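Local coordinates for Sts-2 protein (Mus musculus, PDB 3D4I) that acts through its histidine-phosphatase domain as an acid-dependent phosphatase and, as a whole protein, probably interferes with CBL-mediated down-regulation of receptor tyrosine kinases, at residues 126-131 / 170-175. Residues are numbered along the deposited sequence; the frame is centred on the assembly and turned at random.
Sequences FEWMKW and ESYDQY
Trp128 lays its indole against the first turn of helix 172-187, with Glu170 and Tyr175 as its principal partners. With CG anti to the backbone N (chi1 -177°), the ring reaches the chain at Glu170, where NE1 of Trp128 donates to O of Glu170 at 3.1 Å. The donor sits well above the carbonyl plane, not on a lone pair. The Glu170 side chain, extended beyond CG, reaches the loop with its carboxylate: its OE2 accepts from N of Met129 at 2.9 Å through the anti lone pair, at a nearly straight 167°. Arg178 forms a salt bridge with the same OE2 and also hydrogen-bonds to O of Phe126 and O of Glu127, so one guanidinium ties the acid to the loop. Tyr175 packs by reciprocal CH-pi contacts: CB of Trp128 lies 3.8 Å from the Tyr175 ring centroid, and CB of Tyr175 lies 3.9 Å from the centroid of the five-membered ring of Trp128. The two rings themselves are near parallel but slid apart and barely overlap. Tyr172 completes the aromatic cluster, its edge toward the indole face in a T-shaped pair with planes at 63°. In this histidine-phosphatase domain the cluster joins the loop following strand 119-121 to a helix start closed by a capping box, in which OG of the N-cap Ser171 accepts from N of Gln174 at 3.1 Å and N of Ser171 donates to OE1 of Gln174. Replacing Trp128 with an alanine would probably leave O of Glu170 without its indole donor and open a gap beside Tyr172 and Tyr175. At the hydroxyl end of the Tyr175 ring, a water bridges O of Phe126 (3.0 Å) and OH of Tyr175 (2.7 Å), a hydroxyl also hydrogen-bonded to Ser208.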
loop_
_atom_site.group_PDB
_atom_site.type_symbol
_atom_site.label_atom_id
_atom_site.label_comp_id
_atom_site.label_asym_id
_atom_site.label_seq_id
_atom_site.Cartn_x
_atom_site.Cartn_y
_atom_site.Cartn_z
ATOM N N PHE A 126 16.406 6.403 18.455
ATOM C CA PHE A 126 15.060 6.080 18.905
ATOM C C PHE A 126 14.248 7.365 19.111
ATOM O O PHE A 126 14.808 8.470 19.166
ATOM C CB PHE A 126 15.113 5.258 20.193
ATOM C CG PHE A 126 13.765 4.775 20.668
ATOM C CD1 PHE A 126 13.028 3.862 19.917
ATOM C CD2 PHE A 126 13.255 5.213 21.875
ATOM C CE1 PHE A 126 11.787 3.415 20.354
ATOM C CE2 PHE A 126 12.022 4.773 22.332
ATOM C CZ PHE A 126 11.289 3.852 21.570
ATOM N N GLU A 127 12.928 7.220 19.207
ATOM C CA GLU A 127 12.031 8.335 19.488
ATOM C C GLU A 127 12.391 9.037 20.800
ATOM O O GLU A 127 12.962 8.421 21.702
ATOM C CB GLU A 127 10.579 7.789 19.539
ATOM C CG GLU A 127 9.475 8.816 19.767
ATOM C CD GLU A 127 9.365 9.800 18.623
ATOM O OE1 GLU A 127 10.091 10.800 18.653
ATOM O OE2 GLU A 127 8.552 9.566 17.692
ATOM N N TRP A 128 12.085 10.328 20.905
ATOM C CA TRP A 128 12.170 11.046 22.182
ATOM C C TRP A 128 11.343 10.304 23.227
ATOM O O TRP A 128 10.170 10.029 22.982
ATOM C CB TRP A 128 11.639 12.476 22.003
ATOM C CG TRP A 128 11.723 13.400 23.233
ATOM C CD1 TRP A 128 12.493 13.240 24.345
ATOM C CD2 TRP A 128 11.058 14.655 23.387
ATOM N NE1 TRP A 128 12.318 14.303 25.206
ATOM C CE2 TRP A 128 11.448 15.192 24.634
ATOM C CE3 TRP A 128 10.151 15.379 22.592
ATOM C CZ2 TRP A 128 10.940 16.406 25.124
ATOM C CZ3 TRP A 128 9.659 16.608 23.083
ATOM C CH2 TRP A 128 10.057 17.099 24.323
ATOM N N MET A 129 11.947 9.995 24.387
ATOM C CA MET A 129 11.303 9.142 25.417
ATOM C C MET A 129 10.035 9.741 25.991
ATOM O O MET A 129 9.169 9.021 26.474
ATOM C CB MET A 129 12.286 8.808 26.558
ATOM C CG MET A 129 13.499 7.986 26.107
ATOM S SD MET A 129 13.028 6.299 25.662
ATOM C CE MET A 129 12.618 5.677 27.314
ATOM N N LYS A 130 9.951 11.067 25.944
ATOM C CA LYS A 130 8.751 11.823 26.278
ATOM C C LYS A 130 7.508 11.268 25.582
ATOM O O LYS A 130 6.418 11.334 26.140
ATOM C CB LYS A 130 8.951 13.280 25.844
ATOM C CG LYS A 130 7.767 14.231 26.070
ATOM C CD LYS A 130 7.640 14.615 27.523
ATOM C CE LYS A 130 8.688 15.636 27.928
ATOM N NZ LYS A 130 8.560 15.979 29.384
ATOM N N TRP A 131 7.682 10.742 24.366
ATOM C CA TRP A 131 6.556 10.279 23.558
ATOM C C TRP A 131 6.409 8.769 23.510
ATOM O O TRP A 131 5.640 8.251 22.698
ATOM C CB TRP A 131 6.643 10.852 22.134
ATOM C CG TRP A 131 6.572 12.335 22.135
ATOM C CD1 TRP A 131 5.930 13.131 23.061
ATOM C CD2 TRP A 131 7.154 13.221 21.178
ATOM N NE1 TRP A 131 6.079 14.452 22.725
ATOM C CE2 TRP A 131 6.824 14.535 21.573
ATOM C CE3 TRP A 131 7.918 13.032 20.011
ATOM C CZ2 TRP A 131 7.226 15.657 20.845
ATOM C CZ3 TRP A 131 8.322 14.158 19.285
ATOM C CH2 TRP A 131 7.967 15.454 19.708
ATOM N N GLU A 170 14.311 11.864 29.795
ATOM C CA GLU A 170 15.153 12.762 29.002
ATOM C C GLU A 170 14.349 13.981 28.568
ATOM O O GLU A 170 13.212 13.864 28.110
ATOM C CB GLU A 170 15.846 12.079 27.807
ATOM C CG GLU A 170 14.909 11.392 26.842
ATOM C CD GLU A 170 15.530 11.054 25.486
ATOM O OE1 GLU A 170 16.774 11.054 25.310
ATOM O OE2 GLU A 170 14.731 10.743 24.592
ATOM N N SER A 171 14.940 15.151 28.763
ATOM C CA SER A 171 14.344 16.407 28.339
ATOM C C SER A 171 14.536 16.559 26.843
ATOM O O SER A 171 15.270 15.783 26.224
ATOM C CB SER A 171 15.029 17.570 29.041
ATOM O OG SER A 171 16.398 17.634 28.655
ATOM N N TYR A 172 13.892 17.573 26.269
ATOM C CA TYR A 172 14.100 17.906 24.861
ATOM C C TYR A 172 15.570 18.198 24.580
ATOM O O TYR A 172 16.132 17.664 23.620
ATOM C CB TYR A 172 13.202 19.067 24.416
ATOM C CG TYR A 172 13.466 19.547 23.007
ATOM C CD1 TYR A 172 13.096 18.775 21.901
ATOM C CD2 TYR A 172 14.090 20.774 22.776
ATOM C CE1 TYR A 172 13.348 19.217 20.597
ATOM C CE2 TYR A 172 14.352 21.217 21.469
ATOM C CZ TYR A 172 13.977 20.444 20.399
ATOM O OH TYR A 172 14.227 20.899 19.125
ATOM N N ASP A 173 16.186 19.031 25.421
ATOM C CA ASP A 173 17.620 19.348 25.293
ATOM C C ASP A 173 18.517 18.102 25.301
ATOM O O ASP A 173 19.463 17.993 24.506
ATOM C CB ASP A 173 18.086 20.359 26.361
ATOM C CG ASP A 173 17.526 21.766 26.136
ATOM O OD1 ASP A 173 17.157 22.127 24.992
ATOM O OD2 ASP A 173 17.449 22.531 27.122
ATOM N N GLN A 174 18.217 17.172 26.201
ATOM C CA GLN A 174 18.959 15.911 26.286
ATOM C C GLN A 174 18.736 15.037 25.067
ATOM O O GLN A 174 19.705 14.435 24.533
ATOM C CB GLN A 174 18.581 15.160 27.551
ATOM C CG GLN A 174 19.240 15.774 28.779
ATOM C CD GLN A 174 18.724 15.221 30.075
ATOM O OE1 GLN A 174 17.592 14.762 30.158
ATOM N NE2 GLN A 174 19.558 15.275 31.116
ATOM N N TYR A 175 17.466 14.967 24.637
ATOM C CA TYR A 175 17.093 14.260 23.397
ATOM C C TYR A 175 17.872 14.772 22.178
ATOM O O TYR A 175 18.484 13.983 21.454
ATOM C CB TYR A 175 15.573 14.358 23.139
ATOM C CG TYR A 175 15.202 13.974 21.718
ATOM C CD1 TYR A 175 15.249 12.652 21.308
ATOM C CD2 TYR A 175 14.837 14.949 20.781
ATOM C CE1 TYR A 175 14.932 12.295 20.005
ATOM C CE2 TYR A 175 14.530 14.605 19.471
ATOM C CZ TYR A 175 14.569 13.273 19.094
ATOM O OH TYR A 175 14.288 12.903 17.798
HETATM O O HOH W 1 14.126 10.358 16.885
#